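Local coordinates for protein glucose-6-phosphate 1-dehydrogenase (Mycobacterium avium, PDB 4LGV) that probably catalyses the NADP-dependent oxidation of glucose 6-phosphate to 6-phosphogluconolactone, the entry step of the pentose phosphate pathway, at residues A[294-303]-A[313-322]. Sequence-based numbering, arbitrary orientation.
Sequences HCVRGQYRGY and STTETYVALR
V296 and A320 form a hydrogen-bonded pair between the antiparallel strands 295-300 and 318-322, neighbours in the large mixed sheet of the C-terminal domain of glucose-6-phosphate dehydrogenase. The pairing ends in a classic beta bulge, where T317 and Y318 both face G298. The carbonyl of G298 takes a bond from T317 N, 2.8 Å to G298 O, and a weak one from Y318 N.

Packing is close around the bulge and the loop that leads into it. R297, its chain bent at chi3 (74°), brings NH2 between two acceptors: T314 O at 2.8 Å, near the guanidinium edge, and E316 OE1 at 2.9 Å. NH2 forms a salt bridge with E316 OE1, which it meets from above the carboxylate plane, and CB of E316 lies over one guanidinium face. NH1 of R297 bonds to S452 O, and OE2 of E316 accepts from V248 N, so both charged groups have further partners. Q299 turns CG away from the backbone N (chi1 -164°) and runs extended to the loop, and NE2 donates to both S313 O and T315 O, each almost exactly in the amide plane. This clasps an ST turn in which T315 N bonds to S313 OG; the D243 carboxylate oxygen OD1 hydrogen-bonds S313 OG and Y303 OH, while its backbone O bonds T315 OG1.

The strand end at H294 and R322 is looser and more open to solvent: the side chains meet merely through their CB atoms, and R322 N makes a weak bond to H294 O. At the other end, T317 CG2 sits over the Y303 ring face, 3.8 Å from the ring centroid.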
ATOM      1  N   HIS A 294      -7.639 -12.417 -30.229  1.00 48.45           N
ATOM      2  CA  HIS A 294      -7.093 -11.128 -29.803  1.00 52.78           C
ATOM      3  C   HIS A 294      -5.685 -10.923 -30.400  1.00 49.51           C
ATOM      4  O   HIS A 294      -4.827 -10.264 -29.780  1.00 43.53           O
ATOM      5  CB  HIS A 294      -7.066 -11.056 -28.260  1.00 55.29           C
ATOM      6  CG  HIS A 294      -8.423 -10.954 -27.628  1.00 60.48           C
ATOM      7  ND1 HIS A 294      -9.471 -10.238 -28.182  1.00 68.12           N
ATOM      8  CD2 HIS A 294      -8.913 -11.526 -26.504  1.00 62.19           C
ATOM      9  CE1 HIS A 294     -10.543 -10.371 -27.419  1.00 66.99           C
ATOM     10  NE2 HIS A 294     -10.233 -11.153 -26.399  1.00 66.99           N
ATOM     11  N   CYS A 295      -5.450 -11.561 -31.548  1.00 47.03           N
ATOM     12  CA  CYS A 295      -4.189 -11.482 -32.230  1.00 49.13           C
ATOM     13  C   CYS A 295      -4.413 -11.032 -33.683  1.00 50.97           C
ATOM     14  O   CYS A 295      -5.197 -11.627 -34.413  1.00 55.50           O
ATOM     15  CB  CYS A 295      -3.468 -12.820 -32.185  1.00 48.65           C
ATOM     16  SG  CYS A 295      -1.854 -12.798 -33.028  1.00 51.65           S
ATOM     17  N   VAL A 296      -3.699  -9.987 -34.089  1.00 47.16           N
ATOM     18  CA  VAL A 296      -3.838  -9.395 -35.403  1.00 46.01           C
ATOM     19  C   VAL A 296      -2.538  -9.574 -36.171  1.00 45.95           C
ATOM     20  O   VAL A 296      -1.452  -9.174 -35.710  1.00 43.69           O
ATOM     21  CB  VAL A 296      -4.185  -7.902 -35.274  1.00 46.80           C
ATOM     22  CG1 VAL A 296      -4.061  -7.183 -36.603  1.00 48.62           C
ATOM     23  CG2 VAL A 296      -5.599  -7.742 -34.720  1.00 46.41           C
ATOM     24  N   ARG A 297      -2.646 -10.136 -37.367  1.00 46.61           N
ATOM     25  CA  ARG A 297      -1.474 -10.443 -38.177  1.00 49.98           C
ATOM     26  C   ARG A 297      -1.447  -9.569 -39.412  1.00 50.41           C
ATOM     27  O   ARG A 297      -2.462  -9.405 -40.095  1.00 53.34           O
ATOM     28  CB  ARG A 297      -1.470 -11.899 -38.578  1.00 50.99           C
ATOM     29  CG  ARG A 297      -1.282 -12.804 -37.401  1.00 52.86           C
ATOM     30  CD  ARG A 297      -1.549 -14.241 -37.749  1.00 55.27           C
ATOM     31  NE  ARG A 297      -0.472 -14.790 -38.547  1.00 60.10           N
ATOM     32  CZ  ARG A 297      -0.537 -15.115 -39.845  1.00 62.37           C
ATOM     33  NH1 ARG A 297      -1.644 -14.946 -40.576  1.00 59.22           N
ATOM     34  NH2 ARG A 297       0.545 -15.626 -40.424  1.00 63.93           N
ATOM     35  N   GLY A 298      -0.280  -8.999 -39.687  1.00 50.67           N
ATOM     36  CA  GLY A 298      -0.111  -8.097 -40.804  1.00 48.81           C
ATOM     37  C   GLY A 298       1.007  -8.522 -41.736  1.00 49.21           C
ATOM     38  O   GLY A 298       1.909  -9.259 -41.345  1.00 46.56           O
ATOM     39  N   GLN A 299       0.940  -8.008 -42.967  1.00 49.17           N
ATOM     40  CA  GLN A 299       1.949  -8.252 -43.980  1.00 49.94           C
ATOM     41  C   GLN A 299       2.090  -7.011 -44.823  1.00 47.38           C
ATOM     42  O   GLN A 299       1.108  -6.511 -45.385  1.00 43.48           O
ATOM     43  CB  GLN A 299       1.534  -9.402 -44.868  1.00 52.97           C
ATOM     44  CG  GLN A 299       2.648  -9.980 -45.699  1.00 54.69           C
ATOM     45  CD  GLN A 299       2.095 -10.929 -46.742  1.00 56.20           C
ATOM     46  OE1 GLN A 299       1.638 -10.481 -47.803  1.00 56.59           O
ATOM     47  NE2 GLN A 299       2.118 -12.237 -46.451  1.00 54.25           N
ATOM     48  N   TYR A 300       3.302  -6.485 -44.885  1.00 45.58           N
ATOM     49  CA  TYR A 300       3.480  -5.243 -45.580  1.00 46.92           C
ATOM     50  C   TYR A 300       3.368  -5.436 -47.127  1.00 46.98           C
ATOM     51  O   TYR A 300       3.779  -6.462 -47.669  1.00 42.32           O
ATOM     52  CB  TYR A 300       4.777  -4.562 -45.147  1.00 44.98           C
ATOM     53  CG  TYR A 300       6.087  -5.154 -45.634  1.00 44.93           C
ATOM     54  CD1 TYR A 300       6.582  -4.871 -46.915  1.00 45.04           C
ATOM     55  CD2 TYR A 300       6.905  -5.869 -44.760  1.00 44.29           C
ATOM     56  CE1 TYR A 300       7.830  -5.352 -47.326  1.00 44.89           C
ATOM     57  CE2 TYR A 300       8.145  -6.357 -45.151  1.00 44.33           C
ATOM     58  CZ  TYR A 300       8.609  -6.108 -46.438  1.00 43.83           C
ATOM     59  OH  TYR A 300       9.832  -6.615 -46.775  1.00 40.44           O
ATOM     60  N   ARG A 301       2.804  -4.427 -47.792  1.00 49.35           N
ATOM     61  CA  ARG A 301       2.621  -4.426 -49.246  1.00 49.18           C
ATOM     62  C   ARG A 301       3.997  -4.366 -49.895  1.00 48.98           C
ATOM     63  O   ARG A 301       4.809  -3.469 -49.597  1.00 47.11           O
ATOM     64  CB  ARG A 301       1.752  -3.251 -49.703  1.00 50.64           C
ATOM     65  N   GLY A 302       4.267  -5.354 -50.750  1.00 50.52           N
ATOM     66  CA  GLY A 302       5.603  -5.523 -51.341  1.00 52.03           C
ATOM     67  C   GLY A 302       6.363  -6.725 -50.812  1.00 52.35           C
ATOM     68  O   GLY A 302       7.362  -7.125 -51.386  1.00 54.57           O
ATOM     69  N   TYR A 303       5.904  -7.284 -49.692  1.00 52.69           N
ATOM     70  CA  TYR A 303       6.582  -8.416 -49.056  1.00 50.33           C
ATOM     71  C   TYR A 303       6.643  -9.614 -49.983  1.00 50.85           C
ATOM     72  O   TYR A 303       7.671 -10.271 -50.067  1.00 50.03           O
ATOM     73  CB  TYR A 303       5.888  -8.802 -47.743  1.00 48.97           C
ATOM     74  CG  TYR A 303       6.404 -10.085 -47.142  1.00 47.91           C
ATOM     75  CD1 TYR A 303       7.687 -10.172 -46.620  1.00 45.76           C
ATOM     76  CD2 TYR A 303       5.600 -11.214 -47.098  1.00 49.04           C
ATOM     77  CE1 TYR A 303       8.166 -11.355 -46.079  1.00 45.68           C
ATOM     78  CE2 TYR A 303       6.066 -12.397 -46.561  1.00 47.98           C
ATOM     79  CZ  TYR A 303       7.352 -12.461 -46.056  1.00 47.26           C
ATOM     80  OH  TYR A 303       7.790 -13.644 -45.523  1.00 47.78           O
ATOM     81  N   SER A 313       2.223 -16.051 -50.121  1.00 61.74           N
ATOM     82  CA  SER A 313       2.574 -16.206 -48.691  1.00 58.97           C
ATOM     83  C   SER A 313       1.526 -15.622 -47.750  1.00 56.09           C
ATOM     84  O   SER A 313       1.035 -14.523 -47.969  1.00 56.80           O
ATOM     85  CB  SER A 313       3.898 -15.505 -48.382  1.00 58.18           C
ATOM     86  OG  SER A 313       4.207 -15.600 -47.003  1.00 55.37           O
ATOM     87  N   THR A 314       1.204 -16.340 -46.686  1.00 53.55           N
ATOM     88  CA  THR A 314       0.385 -15.770 -45.612  1.00 54.48           C
ATOM     89  C   THR A 314       1.229 -15.552 -44.351  1.00 52.28           C
ATOM     90  O   THR A 314       0.679 -15.438 -43.261  1.00 54.31           O
ATOM     91  CB  THR A 314      -0.836 -16.646 -45.280  1.00 56.11           C
ATOM     92  OG1 THR A 314      -0.387 -17.973 -44.989  1.00 56.33           O
ATOM     93  CG2 THR A 314      -1.821 -16.665 -46.470  1.00 55.84           C
ATOM     94  N   THR A 315       2.553 -15.488 -44.506  1.00 50.00           N
ATOM     95  CA  THR A 315       3.473 -15.221 -43.382  1.00 46.72           C
ATOM     96  C   THR A 315       3.360 -13.761 -42.940  1.00 44.17           C
ATOM     97  O   THR A 315       3.291 -12.844 -43.776  1.00 43.46           O
ATOM     98  CB  THR A 315       4.923 -15.530 -43.770  1.00 44.27           C
ATOM     99  OG1 THR A 315       5.021 -16.910 -44.134  1.00 42.51           O
ATOM    100  CG2 THR A 315       5.858 -15.254 -42.629  1.00 43.74           C
ATOM    101  N   GLU A 316       3.329 -13.550 -41.623  1.00 42.38           N
ATOM    102  CA  GLU A 316       3.129 -12.194 -41.067  1.00 39.20           C
ATOM    103  C   GLU A 316       4.469 -11.522 -40.904  1.00 38.63           C
ATOM    104  O   GLU A 316       5.444 -12.131 -40.496  1.00 35.25           O
ATOM    105  CB  GLU A 316       2.349 -12.252 -39.745  1.00 39.61           C
ATOM    106  CG  GLU A 316       3.134 -12.653 -38.452  1.00 38.77           C
ATOM    107  CD  GLU A 316       3.473 -14.135 -38.337  1.00 37.76           C
ATOM    108  OE1 GLU A 316       3.155 -14.915 -39.267  1.00 37.12           O
ATOM    109  OE2 GLU A 316       4.092 -14.523 -37.315  1.00 36.78           O
ATOM    110  N   THR A 317       4.528 -10.252 -41.277  1.00 41.13           N
ATOM    111  CA  THR A 317       5.662  -9.408 -40.966  1.00 39.78           C
ATOM    112  C   THR A 317       5.333  -8.501 -39.791  1.00 38.22           C
ATOM    113  O   THR A 317       6.169  -7.693 -39.408  1.00 37.32           O
ATOM    114  CB  THR A 317       6.025  -8.501 -42.157  1.00 40.84           C
ATOM    115  OG1 THR A 317       4.903  -7.660 -42.467  1.00 41.87           O
ATOM    116  CG2 THR A 317       6.411  -9.317 -43.363  1.00 42.31           C
ATOM    117  N   TYR A 318       4.103  -8.580 -39.281  1.00 38.20           N
ATOM    118  CA  TYR A 318       3.612  -7.724 -38.181  1.00 38.60           C
ATOM    119  C   TYR A 318       2.657  -8.521 -37.329  1.00 39.08           C
ATOM    120  O   TYR A 318       1.909  -9.335 -37.863  1.00 37.81           O
ATOM    121  CB  TYR A 318       2.850  -6.516 -38.714  1.00 39.16           C
ATOM    122  CG  TYR A 318       2.140  -5.653 -37.674  1.00 38.51           C
ATOM    123  CD1 TYR A 318       0.925  -6.053 -37.115  1.00 38.47           C
ATOM    124  CD2 TYR A 318       2.660  -4.430 -37.285  1.00 36.90           C
ATOM    125  CE1 TYR A 318       0.267  -5.275 -36.180  1.00 39.14           C
ATOM    126  CE2 TYR A 318       2.012  -3.642 -36.333  1.00 38.10           C
ATOM    127  CZ  TYR A 318       0.818  -4.071 -35.773  1.00 38.86           C
ATOM    128  OH  TYR A 318       0.129  -3.311 -34.858  1.00 37.13           O
ATOM    129  N   VAL A 319       2.710  -8.313 -36.003  1.00 39.44           N
ATOM    130  CA  VAL A 319       1.722  -8.893 -35.081  1.00 38.56           C
ATOM    131  C   VAL A 319       1.359  -7.932 -33.994  1.00 38.09           C
ATOM    132  O   VAL A 319       2.219  -7.284 -33.445  1.00 39.48           O
ATOM    133  CB  VAL A 319       2.243 -10.044 -34.208  1.00 40.51           C
ATOM    134  CG1 VAL A 319       1.262 -11.218 -34.226  1.00 40.75           C
ATOM    135  CG2 VAL A 319       3.614 -10.475 -34.641  1.00 44.14           C
ATOM    136  N   ALA A 320       0.102  -7.944 -33.610  1.00 37.50           N
ATOM    137  CA  ALA A 320      -0.337  -7.256 -32.436  1.00 35.83           C
ATOM    138  C   ALA A 320      -1.194  -8.225 -31.647  1.00 35.85           C
ATOM    139  O   ALA A 320      -1.973  -8.968 -32.236  1.00 36.94           O
ATOM    140  CB  ALA A 320      -1.126  -6.039 -32.792  1.00 36.56           C
ATOM    141  N   LEU A 321      -1.008  -8.252 -30.324  1.00 35.12           N
ATOM    142  CA  LEU A 321      -1.661  -9.255 -29.497  1.00 34.98           C
ATOM    143  C   LEU A 321      -1.926  -8.770 -28.073  1.00 34.08           C
ATOM    144  O   LEU A 321      -1.389  -7.765 -27.628  1.00 33.94           O
ATOM    145  CB  LEU A 321      -0.845 -10.530 -29.474  1.00 34.58           C
ATOM    146  CG  LEU A 321       0.538 -10.466 -28.823  1.00 36.34           C
ATOM    147  CD1 LEU A 321       0.501 -10.632 -27.284  1.00 35.05           C
ATOM    148  CD2 LEU A 321       1.449 -11.521 -29.422  1.00 36.20           C
ATOM    149  N   ARG A 322      -2.792  -9.491 -27.386  1.00 33.06           N
ATOM    150  CA  ARG A 322      -3.115  -9.211 -26.017  1.00 33.36           C
ATOM    151  C   ARG A 322      -2.743 -10.413 -25.177  1.00 31.18           C
ATOM    152  O   ARG A 322      -3.088 -11.516 -25.522  1.00 31.23           O
ATOM    153  CB  ARG A 322      -4.617  -8.912 -25.845  1.00 35.14           C
ATOM    154  CG  ARG A 322      -5.050  -8.631 -24.401  1.00 36.21           C
ATOM    155  CD  ARG A 322      -6.548  -8.293 -24.362  1.00 37.76           C
ATOM    156  NE  ARG A 322      -7.001  -7.918 -23.024  1.00 37.82           N
ATOM    157  CZ  ARG A 322      -8.084  -7.168 -22.742  1.00 41.58           C
ATOM    158  NH1 ARG A 322      -8.870  -6.671 -23.697  1.00 42.63           N
ATOM    159  NH2 ARG A 322      -8.397  -6.913 -21.476  1.00 40.84           N
TER